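Local coordinates for stage II sporulation protein Q (Bacillus subtilis, PDB 3TUF) that forms, together with SpoIIIAH, a channel between forespore and mother cell during sporulation, and takes part in engulfment of the forespore, at residues 43-48 with 84-89; 69-74 with 78-83; 91-96 with 131-136; 105-110 with 115-120; 153-158 with 162-167. One frame throughout, in Å; residues are numbered along the deposited sequence.

Contact 1: residues 43-48 with 84-89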
# COMPACT_ATOMS: atom_id res chain seq x y z
N MET A 43 -41.84 3.19 -16.96
CA MET A 43 -41.19 2.06 -17.64
C MET A 43 -40.69 2.56 -18.99
O MET A 43 -41.40 3.25 -19.67
CB MET A 43 -42.17 0.92 -17.81
CG MET A 43 -42.33 0.18 -16.53
SD MET A 43 -40.87 -0.90 -16.27
CE MET A 43 -41.43 -2.27 -17.34
N PRO A 44 -39.45 2.22 -19.37
CA PRO A 44 -38.86 2.80 -20.59
C PRO A 44 -39.28 2.06 -21.89
O PRO A 44 -38.42 1.81 -22.79
CB PRO A 44 -37.37 2.60 -20.35
CG PRO A 44 -37.32 1.28 -19.71
CD PRO A 44 -38.55 1.22 -18.78
N VAL A 45 -40.57 1.73 -21.98
CA VAL A 45 -41.07 0.83 -23.04
C VAL A 45 -42.42 1.36 -23.48
O VAL A 45 -43.00 2.19 -22.78
CB VAL A 45 -41.15 -0.58 -22.50
CG1 VAL A 45 -42.14 -1.38 -23.17
CG2 VAL A 45 -39.83 -1.25 -22.68
N VAL A 46 -42.92 0.97 -24.66
CA VAL A 46 -44.23 1.45 -25.04
C VAL A 46 -45.27 0.40 -24.64
O VAL A 46 -46.30 0.69 -24.02
CB VAL A 46 -44.33 1.77 -26.55
CG1 VAL A 46 -45.76 2.11 -26.89
CG2 VAL A 46 -43.39 2.95 -26.97
N ASP A 47 -45.00 -0.84 -24.98
CA ASP A 47 -45.87 -1.90 -24.57
C ASP A 47 -45.33 -2.51 -23.27
O ASP A 47 -44.79 -3.64 -23.29
CB ASP A 47 -45.88 -2.95 -25.65
CG ASP A 47 -46.88 -4.01 -25.37
OD1 ASP A 47 -47.68 -3.82 -24.42
OD2 ASP A 47 -46.86 -5.03 -26.08
N SER A 48 -45.47 -1.80 -22.13
CA SER A 48 -44.96 -2.28 -20.81
C SER A 48 -45.54 -3.61 -20.35
O SER A 48 -44.91 -4.31 -19.59
CB SER A 48 -45.17 -1.25 -19.71
OG SER A 48 -46.31 -0.48 -19.97
N ILE A 84 -31.84 -2.16 -14.62
CA ILE A 84 -32.64 -3.32 -14.95
C ILE A 84 -32.52 -3.63 -16.43
O ILE A 84 -32.25 -2.72 -17.26
CB ILE A 84 -34.08 -3.11 -14.57
CG1 ILE A 84 -34.65 -1.95 -15.40
CG2 ILE A 84 -34.17 -2.83 -13.06
CD1 ILE A 84 -36.02 -1.42 -15.00
N ASP A 85 -32.70 -4.92 -16.75
CA ASP A 85 -32.81 -5.40 -18.11
C ASP A 85 -34.23 -5.87 -18.34
O ASP A 85 -34.75 -6.69 -17.59
CB ASP A 85 -31.87 -6.57 -18.35
CG ASP A 85 -30.37 -6.13 -18.38
OD1 ASP A 85 -30.08 -4.87 -18.38
OD2 ASP A 85 -29.50 -7.05 -18.42
N LEU A 86 -34.84 -5.36 -19.40
CA LEU A 86 -36.21 -5.73 -19.77
C LEU A 86 -36.15 -6.55 -21.03
O LEU A 86 -35.41 -6.17 -21.97
CB LEU A 86 -37.01 -4.45 -20.06
CG LEU A 86 -37.27 -3.73 -18.75
CD1 LEU A 86 -37.63 -2.24 -18.98
CD2 LEU A 86 -38.39 -4.50 -17.92
N ALA A 87 -36.89 -7.66 -21.08
CA ALA A 87 -37.01 -8.44 -22.37
C ALA A 87 -38.46 -8.93 -22.50
O ALA A 87 -39.16 -9.03 -21.48
CB ALA A 87 -36.02 -9.60 -22.48
N GLU A 88 -38.89 -9.16 -23.75
CA GLU A 88 -40.22 -9.62 -24.14
C GLU A 88 -40.27 -11.14 -23.97
O GLU A 88 -39.22 -11.80 -24.13
CB GLU A 88 -40.50 -9.22 -25.61
CG GLU A 88 -41.89 -9.66 -26.22
CD GLU A 88 -41.89 -11.10 -26.89
OE1 GLU A 88 -40.86 -11.51 -27.47
OE2 GLU A 88 -42.93 -11.82 -26.84
N LYS A 89 -41.45 -11.71 -23.65
CA LYS A 89 -41.54 -13.17 -23.42
C LYS A 89 -40.66 -13.97 -24.41
O LYS A 89 -39.81 -14.74 -23.99
CB LYS A 89 -42.98 -13.68 -23.39
CG LYS A 89 -43.16 -15.13 -22.73
CD LYS A 89 -43.08 -16.36 -23.71
CE LYS A 89 -44.45 -17.01 -24.00
NZ LYS A 89 -45.43 -16.09 -24.67
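Val45 and Leu86 mark the nearest backbone approach, with Val45 CA 8.8 Å from Leu86 CA. The loop 43-48 therefore passes over strand 84-88 at side-chain distance and does not pair with it. The loop turns at Pro44, where Val45 N makes a weak bond to Met43 O. Leu86 spans the distance and meets Met43, Pro44 and Val45. Its CG stands anti to its own carbonyl carbon (chi1 -72°), and the two methyls part company beyond it. CD1 goes to the proline ring, where Pro44 CD is 3.6 Å from Leu86 CD1 and CG is equally near. The same methyl is more loosely placed against Val45, with Val45 CG2 4.4 Å from Leu86 CD1. CD2 takes the end of the methionine: Met43 CE is 3.8 Å from Leu86 CD2. The Met43 chain is folded at both chi2 and chi3, which brings its terminal methyl back to the leucine. The contact is wholly apolar. Around it, strand 84-88 runs antiparallel to strands 51-55 and 165-171 on its two edges. Leu86 also touches Val53 and Val165 of those strands. Pro44 packs on Phe167, Val45 on Phe94, and the backbone of Pro44 bonds to that of Ser97.

Contact 2: residues 69-74 with 78-83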
# COMPACT_ATOMS: atom_id res chain seq x y z
N ALA A 69 -27.72 -13.32 -9.34
CA ALA A 69 -28.48 -13.11 -10.51
C ALA A 69 -28.44 -11.64 -10.89
O ALA A 69 -28.87 -11.33 -12.00
CB ALA A 69 -29.94 -13.61 -10.30
N ALA A 70 -27.95 -10.72 -10.04
CA ALA A 70 -27.80 -9.29 -10.47
C ALA A 70 -26.37 -8.97 -10.96
O ALA A 70 -25.87 -7.81 -10.88
CB ALA A 70 -28.22 -8.28 -9.36
N LEU A 71 -25.70 -10.01 -11.46
CA LEU A 71 -24.36 -9.83 -11.98
C LEU A 71 -24.35 -9.74 -13.49
O LEU A 71 -25.07 -10.50 -14.17
CB LEU A 71 -23.42 -10.95 -11.53
CG LEU A 71 -22.93 -10.95 -10.08
CD1 LEU A 71 -22.00 -12.14 -9.89
CD2 LEU A 71 -22.24 -9.64 -9.58
N VAL A 72 -23.55 -8.80 -13.99
CA VAL A 72 -23.25 -8.76 -15.41
C VAL A 72 -22.04 -9.65 -15.71
O VAL A 72 -20.98 -9.39 -15.20
CB VAL A 72 -22.94 -7.34 -15.84
CG1 VAL A 72 -22.26 -7.35 -17.19
CG2 VAL A 72 -24.23 -6.53 -15.83
N THR A 73 -22.22 -10.66 -16.54
CA THR A 73 -21.15 -11.53 -16.94
C THR A 73 -20.68 -11.29 -18.36
O THR A 73 -21.42 -11.40 -19.31
CB THR A 73 -21.57 -12.97 -16.90
OG1 THR A 73 -22.26 -13.22 -15.69
CG2 THR A 73 -20.38 -13.84 -16.96
N TYR A 74 -19.40 -10.99 -18.47
CA TYR A 74 -18.76 -10.81 -19.74
C TYR A 74 -17.98 -12.01 -20.22
O TYR A 74 -18.46 -12.75 -21.05
CB TYR A 74 -17.82 -9.63 -19.67
CG TYR A 74 -17.45 -9.04 -21.01
CD1 TYR A 74 -17.96 -9.55 -22.18
CD2 TYR A 74 -16.55 -7.99 -21.09
CE1 TYR A 74 -17.60 -9.01 -23.41
CE2 TYR A 74 -16.19 -7.46 -22.30
CZ TYR A 74 -16.72 -7.97 -23.45
OH TYR A 74 -16.33 -7.43 -24.64
N TYR A 78 -16.96 -10.45 -14.11
CA TYR A 78 -18.26 -10.13 -13.56
C TYR A 78 -18.34 -8.67 -13.09
O TYR A 78 -17.38 -8.12 -12.54
CB TYR A 78 -18.50 -11.02 -12.37
CG TYR A 78 -18.35 -12.48 -12.72
CD1 TYR A 78 -19.48 -13.28 -12.90
CD2 TYR A 78 -17.10 -13.06 -12.88
CE1 TYR A 78 -19.36 -14.64 -13.22
CE2 TYR A 78 -16.97 -14.38 -13.18
CZ TYR A 78 -18.10 -15.18 -13.37
OH TYR A 78 -18.00 -16.53 -13.69
N SER A 79 -19.47 -8.03 -13.27
CA SER A 79 -19.55 -6.66 -12.89
C SER A 79 -20.94 -6.55 -12.24
O SER A 79 -21.74 -7.52 -12.30
CB SER A 79 -19.31 -5.80 -14.14
OG SER A 79 -20.15 -4.66 -14.20
N LEU A 80 -21.21 -5.45 -11.52
CA LEU A 80 -22.45 -5.32 -10.73
C LEU A 80 -23.52 -4.83 -11.69
O LEU A 80 -23.18 -4.04 -12.56
CB LEU A 80 -22.29 -4.23 -9.70
CG LEU A 80 -21.27 -4.43 -8.56
CD1 LEU A 80 -21.53 -3.34 -7.55
CD2 LEU A 80 -21.36 -5.80 -7.94
N SER A 81 -24.80 -5.24 -11.60
CA SER A 81 -25.76 -4.63 -12.54
C SER A 81 -26.17 -3.20 -12.09
O SER A 81 -26.58 -3.06 -10.98
CB SER A 81 -26.97 -5.51 -12.67
OG SER A 81 -28.01 -4.76 -13.24
N LYS A 82 -26.05 -2.15 -12.91
CA LYS A 82 -26.35 -0.76 -12.42
C LYS A 82 -27.72 -0.24 -12.87
O LYS A 82 -28.08 1.05 -12.84
CB LYS A 82 -25.22 0.19 -12.83
CG LYS A 82 -23.90 -0.04 -12.01
CD LYS A 82 -24.19 -0.16 -10.46
CE LYS A 82 -22.97 0.15 -9.57
NZ LYS A 82 -23.44 0.59 -8.24
N GLY A 83 -28.51 -1.26 -13.28
CA GLY A 83 -29.87 -1.04 -13.77
C GLY A 83 -30.69 -2.31 -13.95
O GLY A 83 -30.31 -3.41 -13.49
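Val72 and Ser79 form the central hydrogen-bonded pair of this antiparallel hairpin. Val72 N donates a hydrogen bond to Ser79 O at 2.8 Å, from above the carbonyl plane. Ser79 N returns a bond of equal length to Val72 O, this one in the carbonyl plane. Past the regular strand, Ser81 N bonds to Ala70 O at 2.9 Å. A CA-H...O contact adds to the ladder, with Tyr78 CA 3.3 Å from Val72 O. Side-chain packing centres on Tyr78. Leu71 CD1 is 4.1 Å from Tyr78 CD1, an apolar pair. Thr73 lies alongside the tyrosine: Thr73 OG1 is 3.9 Å from Tyr78 CD1, and Thr73 CG2 is 4.0 Å from Tyr78 CE1. Thr73 CG2 is anti to the backbone N (chi1 -45°), which sets both branches along the ring. A glycine in place of Thr73 would probably leave that flank of the ring uncovered and Tyr78 freer to turn. The serine hydroxyls find partners outside the hairpin: Ser79 OG bonds to Asp188 of the SpoIIIAH chain, Ser81 OG to Lys56 O. The chemistry implies a hairpin closed by its own backbone bonds, while Tyr78 and Ser79 pair with a SpoIIIAH strand and carry the sheet across the interface.

Contact 3: residues 91-96 with 131-136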
# COMPACT_ATOMS: atom_id res chain seq x y z
N GLY A 91 -38.36 -12.91 -26.49
CA GLY A 91 -37.15 -12.13 -26.86
C GLY A 91 -37.23 -11.55 -28.26
O GLY A 91 -36.23 -11.53 -29.00
N LYS A 92 -38.44 -11.10 -28.65
CA LYS A 92 -38.62 -10.34 -29.89
C LYS A 92 -38.28 -8.87 -29.62
O LYS A 92 -38.34 -8.38 -28.47
CB LYS A 92 -40.08 -10.41 -30.38
CG LYS A 92 -40.62 -11.80 -30.74
CD LYS A 92 -42.16 -11.78 -30.84
CE LYS A 92 -42.77 -13.21 -30.83
NZ LYS A 92 -44.22 -13.16 -31.20
N ASP A 93 -37.94 -8.17 -30.70
CA ASP A 93 -37.61 -6.76 -30.67
C ASP A 93 -38.75 -5.98 -30.08
O ASP A 93 -39.91 -6.36 -30.26
CB ASP A 93 -37.41 -6.24 -32.10
CG ASP A 93 -36.05 -6.56 -32.66
OD1 ASP A 93 -35.17 -7.08 -31.93
OD2 ASP A 93 -35.82 -6.29 -33.85
N PHE A 94 -38.46 -4.86 -29.42
CA PHE A 94 -39.55 -4.04 -28.99
C PHE A 94 -39.06 -2.62 -28.85
O PHE A 94 -37.83 -2.37 -28.82
CB PHE A 94 -40.09 -4.58 -27.67
CG PHE A 94 -39.03 -4.63 -26.52
CD1 PHE A 94 -38.85 -3.49 -25.69
CD2 PHE A 94 -38.24 -5.79 -26.29
CE1 PHE A 94 -37.85 -3.47 -24.67
CE2 PHE A 94 -37.29 -5.82 -25.28
CZ PHE A 94 -37.09 -4.65 -24.46
N ASP A 95 -39.97 -1.68 -28.75
CA ASP A 95 -39.56 -0.30 -28.89
C ASP A 95 -39.31 0.20 -27.53
O ASP A 95 -40.10 -0.07 -26.62
CB ASP A 95 -40.64 0.52 -29.59
CG ASP A 95 -40.98 -0.04 -31.04
OD1 ASP A 95 -40.12 0.09 -31.97
OD2 ASP A 95 -42.10 -0.58 -31.24
N VAL A 96 -38.19 0.88 -27.36
CA VAL A 96 -37.85 1.54 -26.12
C VAL A 96 -38.23 3.03 -26.17
O VAL A 96 -38.06 3.66 -27.22
CB VAL A 96 -36.36 1.46 -26.00
CG1 VAL A 96 -35.76 2.51 -24.92
CG2 VAL A 96 -35.95 0.01 -25.81
N SER A 131 -27.81 -1.37 -25.03
CA SER A 131 -28.21 -2.63 -25.77
C SER A 131 -29.20 -2.50 -26.97
O SER A 131 -29.64 -3.52 -27.57
CB SER A 131 -28.64 -3.76 -24.85
OG SER A 131 -28.27 -5.00 -25.49
N LEU A 132 -29.52 -1.23 -27.32
CA LEU A 132 -30.34 -0.89 -28.48
C LEU A 132 -29.70 -1.40 -29.81
O LEU A 132 -28.44 -1.37 -29.98
CB LEU A 132 -30.51 0.63 -28.53
CG LEU A 132 -31.03 1.26 -27.23
CD1 LEU A 132 -31.57 2.68 -27.43
CD2 LEU A 132 -32.12 0.42 -26.67
N SER A 133 -30.60 -1.88 -30.70
CA SER A 133 -30.38 -2.32 -32.07
C SER A 133 -30.40 -1.12 -32.96
O SER A 133 -29.70 -1.09 -34.00
CB SER A 133 -31.59 -3.09 -32.57
OG SER A 133 -31.68 -4.36 -31.97
N GLU A 134 -31.27 -0.16 -32.61
CA GLU A 134 -31.53 1.02 -33.44
C GLU A 134 -31.75 2.18 -32.56
O GLU A 134 -32.11 2.02 -31.39
CB GLU A 134 -32.83 0.90 -34.26
CG GLU A 134 -33.15 -0.51 -34.85
CD GLU A 134 -34.44 -0.50 -35.66
OE1 GLU A 134 -34.93 0.66 -35.93
OE2 GLU A 134 -34.94 -1.64 -36.01
N VAL A 135 -31.62 3.36 -33.14
CA VAL A 135 -31.81 4.60 -32.41
C VAL A 135 -32.71 5.47 -33.27
O VAL A 135 -32.65 5.43 -34.52
CB VAL A 135 -30.42 5.22 -32.09
CG1 VAL A 135 -30.51 6.70 -31.83
CG2 VAL A 135 -29.85 4.54 -30.86
N SER A 136 -33.58 6.22 -32.61
CA SER A 136 -34.53 7.06 -33.30
C SER A 136 -34.23 8.50 -32.86
O SER A 136 -35.00 9.41 -33.16
CB SER A 136 -35.96 6.63 -32.95
OG SER A 136 -36.14 5.20 -33.14
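Val96 of strand 95-97 meets Leu132, the second residue of a G1 beta bulge in which Ser131 and Leu132 both face Tyr115. Ser131 is the bulge residue with positive phi (73°). The chain turns a corner there, before the short, weakly bonded strand about 134-135. The apolar centre of the contact is one pair of methyls, with Val96 CG2 3.9 Å from Leu132 CD2. The two side chains cross at about a right angle. In Val96 the touching branch, CG2, stands anti to the carbonyl carbon, while CG1 is anti to the backbone N (chi1 163°). At the surface, Asp93 and Ser133 face each other more loosely: Asp93 OD1 is 4.4 Å from Ser133 OG. Each has its own partner, Asn163 ND2 for Asp93 OD1 and Ser152 O for Ser133 OG. Asp93 OD2 also stands 5.2 Å from Glu134 OE2. These like charges probably disfavour a closer approach. Lys151, which touches both side chains and forms a salt bridge with Asp95, probably offsets some of this negative charge. Strand 148-151 runs between strands 95-97 and 134-135, antiparallel to each. Its Ile149 touches the Val96 side chain. Val165, on strand 165-171 of the larger sheet, touches both Val96 and Leu132, and Leu132 also packs on Val117 of strand 116-120.

Contact 4: residues 105-110 with 115-120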
# COMPACT_ATOMS: atom_id res chain seq x y z
N VAL A 105 -28.28 13.55 -24.44
CA VAL A 105 -26.92 14.03 -24.40
C VAL A 105 -26.00 13.02 -25.01
O VAL A 105 -24.88 13.32 -25.27
CB VAL A 105 -26.50 14.49 -22.99
CG1 VAL A 105 -27.24 15.81 -22.64
CG2 VAL A 105 -26.74 13.39 -21.93
N LYS A 106 -26.48 11.82 -25.30
CA LYS A 106 -25.59 10.83 -25.88
C LYS A 106 -26.34 9.84 -26.72
O LYS A 106 -27.39 9.32 -26.31
CB LYS A 106 -24.84 10.07 -24.78
CG LYS A 106 -23.67 9.32 -25.35
CD LYS A 106 -23.30 8.07 -24.60
CE LYS A 106 -22.23 8.27 -23.53
NZ LYS A 106 -21.53 6.97 -23.41
N ALA A 107 -25.82 9.55 -27.91
CA ALA A 107 -26.46 8.54 -28.76
C ALA A 107 -25.44 7.92 -29.70
O ALA A 107 -25.13 8.51 -30.76
CB ALA A 107 -27.55 9.14 -29.52
N GLU A 108 -24.89 6.74 -29.34
CA GLU A 108 -23.86 6.15 -30.20
C GLU A 108 -23.76 4.67 -30.11
O GLU A 108 -24.08 4.06 -29.09
CB GLU A 108 -22.49 6.70 -29.83
CG GLU A 108 -22.40 7.25 -28.43
CD GLU A 108 -21.03 7.88 -28.17
OE1 GLU A 108 -20.08 7.14 -27.76
OE2 GLU A 108 -20.91 9.12 -28.37
N LYS A 109 -23.23 4.09 -31.17
CA LYS A 109 -23.17 2.65 -31.29
C LYS A 109 -21.89 2.35 -30.60
O LYS A 109 -20.92 3.03 -30.86
CB LYS A 109 -23.06 2.22 -32.77
CG LYS A 109 -22.56 0.77 -32.97
CD LYS A 109 -23.73 -0.22 -32.89
CE LYS A 109 -23.35 -1.49 -32.11
NZ LYS A 109 -22.68 -2.43 -33.07
N ASP A 110 -21.88 1.39 -29.70
CA ASP A 110 -20.67 0.95 -29.03
C ASP A 110 -20.49 -0.52 -29.41
O ASP A 110 -21.45 -1.29 -29.39
CB ASP A 110 -20.91 1.00 -27.55
CG ASP A 110 -19.72 0.59 -26.77
OD1 ASP A 110 -19.43 -0.65 -26.65
OD2 ASP A 110 -19.09 1.56 -26.28
N TYR A 115 -26.07 0.20 -29.28
CA TYR A 115 -26.36 1.63 -29.10
C TYR A 115 -26.58 2.08 -27.67
O TYR A 115 -27.13 1.35 -26.86
CB TYR A 115 -27.57 2.00 -29.89
CG TYR A 115 -27.24 2.34 -31.29
CD1 TYR A 115 -26.86 3.66 -31.64
CD2 TYR A 115 -27.36 1.36 -32.31
CE1 TYR A 115 -26.61 4.00 -33.01
CE2 TYR A 115 -27.11 1.68 -33.68
CZ TYR A 115 -26.74 3.00 -33.99
OH TYR A 115 -26.51 3.30 -35.30
N VAL A 116 -26.16 3.29 -27.35
CA VAL A 116 -26.31 3.73 -25.98
C VAL A 116 -26.88 5.09 -26.12
O VAL A 116 -26.36 5.89 -26.90
CB VAL A 116 -24.94 3.87 -25.23
CG1 VAL A 116 -25.14 4.49 -23.81
CG2 VAL A 116 -24.14 2.52 -25.13
N VAL A 117 -27.99 5.34 -25.40
CA VAL A 117 -28.59 6.67 -25.38
C VAL A 117 -28.67 7.12 -23.93
O VAL A 117 -28.96 6.32 -23.03
CB VAL A 117 -30.00 6.69 -25.97
CG1 VAL A 117 -30.69 8.10 -25.78
CG2 VAL A 117 -30.00 6.21 -27.45
N GLU A 118 -28.44 8.40 -23.72
CA GLU A 118 -28.47 8.91 -22.39
C GLU A 118 -29.25 10.18 -22.45
O GLU A 118 -28.98 11.04 -23.27
CB GLU A 118 -27.05 9.14 -21.91
CG GLU A 118 -26.95 9.88 -20.60
CD GLU A 118 -25.51 9.94 -19.97
OE1 GLU A 118 -25.41 10.69 -18.98
OE2 GLU A 118 -24.52 9.26 -20.42
N VAL A 119 -30.27 10.29 -21.61
CA VAL A 119 -31.15 11.46 -21.65
C VAL A 119 -30.98 12.21 -20.35
O VAL A 119 -31.08 11.63 -19.25
CB VAL A 119 -32.67 11.09 -21.96
CG1 VAL A 119 -33.59 12.34 -21.95
CG2 VAL A 119 -32.78 10.42 -23.28
N GLU A 120 -30.67 13.49 -20.50
CA GLU A 120 -30.54 14.44 -19.41
C GLU A 120 -31.91 14.94 -18.99
O GLU A 120 -32.70 15.40 -19.85
CB GLU A 120 -29.79 15.62 -19.98
CG GLU A 120 -29.73 16.84 -19.12
CD GLU A 120 -28.30 17.12 -18.78
OE1 GLU A 120 -27.62 16.12 -18.47
OE2 GLU A 120 -27.87 18.30 -18.87
O HOH W 1 -23.25 6.27 -20.83
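Val105 and Lys106 both face Glu118, which makes a classic beta bulge. Val105 N bonds to Glu118 O at 2.9 Å, nearly along the C=O axis. Lys106 N reaches the same oxygen only weakly. Val105 CG1 rests 3.7 Å from Glu120 CB, and its CG2 lies against Glu118 CG. At Lys106 the carbonyl takes Glu118 N, while Lys106 CB sits 3.7 Å from Glu118 CB. A water bridges the charged ends, with Lys106 NZ 4.8 Å from Glu118 OE2. Ala107 follows in a non-hydrogen-bonded pair with Val117, its CB 4.3 Å from Val117 CG2. Glu108 exchanges two backbone bonds with Val116. Lys109 then covers the Tyr115 ring in a CH-pi contact: its CB lies 4.0 Å from the ring centroid, 11° off the normal. Lys109 CD meets the CD2-CE2 side of that ring. An alanine at Tyr115 is likely to leave the Lys109 chain without its support and free to swing. Asp110 ends the strand, OD1 accepting from Val112 N, as in an Asx turn, and also from Leu113 N. The whole is an antiparallel beta hairpin with a classic bulge; strand 116-120 also pairs, antiparallel, with strand 125-132.

Contact 5: residues 153-158 with 162-167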
# COMPACT_ATOMS: atom_id res chain seq x y z
N GLY A 153 -32.16 -4.72 -28.41
CA GLY A 153 -31.25 -5.61 -29.14
C GLY A 153 -30.40 -6.44 -28.22
O GLY A 153 -30.40 -6.22 -27.00
N LYS A 154 -29.69 -7.38 -28.82
CA LYS A 154 -28.68 -8.13 -28.08
C LYS A 154 -27.34 -7.38 -28.12
O LYS A 154 -27.15 -6.48 -28.99
CB LYS A 154 -28.41 -9.52 -28.68
CG LYS A 154 -29.57 -10.23 -29.36
CD LYS A 154 -29.06 -11.64 -29.54
CE LYS A 154 -29.85 -12.50 -30.53
NZ LYS A 154 -30.63 -13.55 -29.74
N ASN A 155 -26.41 -7.87 -27.27
CA ASN A 155 -25.26 -7.18 -26.79
C ASN A 155 -24.12 -8.08 -26.61
O ASN A 155 -24.30 -9.27 -26.31
CB ASN A 155 -25.52 -6.84 -25.33
CG ASN A 155 -25.22 -5.47 -25.08
OD1 ASN A 155 -24.71 -4.77 -26.01
ND2 ASN A 155 -25.53 -5.01 -23.90
N LEU A 156 -22.92 -7.52 -26.64
CA LEU A 156 -21.76 -8.31 -26.19
C LEU A 156 -21.67 -8.35 -24.67
O LEU A 156 -21.48 -9.41 -24.08
CB LEU A 156 -20.46 -7.83 -26.84
CG LEU A 156 -20.32 -8.38 -28.28
CD1 LEU A 156 -19.14 -7.71 -29.01
CD2 LEU A 156 -20.27 -9.94 -28.35
N TYR A 157 -21.89 -7.20 -24.06
CA TYR A 157 -21.77 -6.98 -22.63
C TYR A 157 -22.56 -7.99 -21.75
O TYR A 157 -21.98 -8.72 -20.93
CB TYR A 157 -22.20 -5.54 -22.35
CG TYR A 157 -21.65 -4.95 -21.08
CD1 TYR A 157 -20.27 -4.73 -20.92
CD2 TYR A 157 -22.51 -4.58 -20.06
CE1 TYR A 157 -19.77 -4.17 -19.77
CE2 TYR A 157 -22.03 -4.03 -18.90
CZ TYR A 157 -20.66 -3.82 -18.75
OH TYR A 157 -20.21 -3.27 -17.58
N SER A 158 -23.87 -8.06 -21.94
CA SER A 158 -24.64 -9.05 -21.23
C SER A 158 -25.30 -9.98 -22.21
O SER A 158 -26.45 -9.80 -22.54
CB SER A 158 -25.66 -8.37 -20.29
OG SER A 158 -26.02 -7.06 -20.76
N GLY A 162 -30.28 -11.87 -23.31
CA GLY A 162 -30.68 -11.91 -24.72
C GLY A 162 -31.03 -10.57 -25.35
O GLY A 162 -30.33 -9.54 -25.22
N ASN A 163 -32.15 -10.58 -26.04
CA ASN A 163 -32.60 -9.40 -26.75
C ASN A 163 -33.30 -8.52 -25.73
O ASN A 163 -34.32 -8.93 -25.18
CB ASN A 163 -33.48 -9.82 -27.92
CG ASN A 163 -34.12 -8.65 -28.65
OD1 ASN A 163 -34.12 -7.50 -28.21
ND2 ASN A 163 -34.70 -8.95 -29.79
N HIS A 164 -32.74 -7.35 -25.42
CA HIS A 164 -33.27 -6.56 -24.29
C HIS A 164 -33.00 -5.07 -24.33
O HIS A 164 -32.32 -4.60 -25.23
CB HIS A 164 -32.63 -7.05 -23.01
CG HIS A 164 -31.16 -6.68 -22.88
ND1 HIS A 164 -30.15 -7.32 -23.59
CD2 HIS A 164 -30.54 -5.75 -22.11
CE1 HIS A 164 -28.99 -6.81 -23.27
NE2 HIS A 164 -29.19 -5.85 -22.37
N VAL A 165 -33.46 -4.32 -23.34
CA VAL A 165 -32.84 -3.00 -23.12
C VAL A 165 -32.28 -2.95 -21.69
O VAL A 165 -32.93 -3.42 -20.76
CB VAL A 165 -33.84 -1.83 -23.36
CG1 VAL A 165 -35.12 -1.98 -22.47
CG2 VAL A 165 -33.22 -0.51 -23.08
N HIS A 166 -31.06 -2.43 -21.51
CA HIS A 166 -30.57 -2.11 -20.20
C HIS A 166 -30.97 -0.67 -19.85
O HIS A 166 -30.71 0.24 -20.62
CB HIS A 166 -29.07 -2.22 -20.16
CG HIS A 166 -28.46 -1.95 -18.81
ND1 HIS A 166 -28.56 -2.84 -17.76
CD2 HIS A 166 -27.73 -0.91 -18.34
CE1 HIS A 166 -27.92 -2.36 -16.70
NE2 HIS A 166 -27.42 -1.18 -17.02
N PHE A 167 -31.58 -0.47 -18.69
CA PHE A 167 -32.06 0.84 -18.34
C PHE A 167 -31.53 1.31 -16.97
O PHE A 167 -31.53 0.56 -15.96
CB PHE A 167 -33.55 0.77 -18.31
CG PHE A 167 -34.19 1.98 -17.74
CD1 PHE A 167 -34.11 3.18 -18.40
CD2 PHE A 167 -34.85 1.92 -16.54
CE1 PHE A 167 -34.68 4.34 -17.91
CE2 PHE A 167 -35.45 3.08 -16.00
CZ PHE A 167 -35.36 4.31 -16.69
O HOH W 2 -26.43 -4.28 -21.18
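Gly153 and His164 form a single antiparallel bridge. His164 N points almost straight at Gly153 O (3.0 Å, 177° at the hydrogen), though it arrives well above the carbonyl plane. Gly153 N answers with a bond to His164 O at 3.2 Å. The His164 side chain leads outward. Its CB lies 3.1 Å from Leu86 O of the adjoining strand. CG takes the crowded position between backbone N and carbonyl carbon (chi1 71°), which brings the ring toward residues 153-158. ND1 donates to Gly162 O at 2.8 Å, with the oxygen in the ring plane, and this bond probably helps fix the ring rotation. CE1 is 4.0 Å from Asn155 CB. At the tip, NE2 has a weak bond to a water in the ring plane. That water, 2.8 Å from Ser158 OG, bridges the two residues. Lys154 crosses Asn163 at about a right angle. His164-Val165-His166 is consistent with the HxH motif of M23 peptidases; His166 is hydrogen-bonded to Asp85 and Glu168. His164 comes just before Val165 of strand 165-171, which lies between strands 84-88 and 125-132. The His164 side chain touches Asp85 of the first and Ser131 of the second.

Contacts 1, 3, 4 and 5 all reach the large antiparallel sheet. Strand 165-171 carries contact 5 and pairs with strand 84-88 of contact 1 and strand 125-132 of contact 3. Contact 4 joins through strands 116-120 and 125-132. Contacts 3 and 5 have centres about 9 Å apart, contacts 1 and 3 about 10 Å. Along the chain, contact 2 falls within the loop spanned by contact 1, and contact 4 within that of contact 3; contact 5 comes last. Contact 2 is a separate hairpin, its centre about 12 Å from that of contact 5 and touching it, among others, through Tyr157. This hairpin meets SpoIIIAH, while the other contacts gather about the large sheet of the M23-like fold.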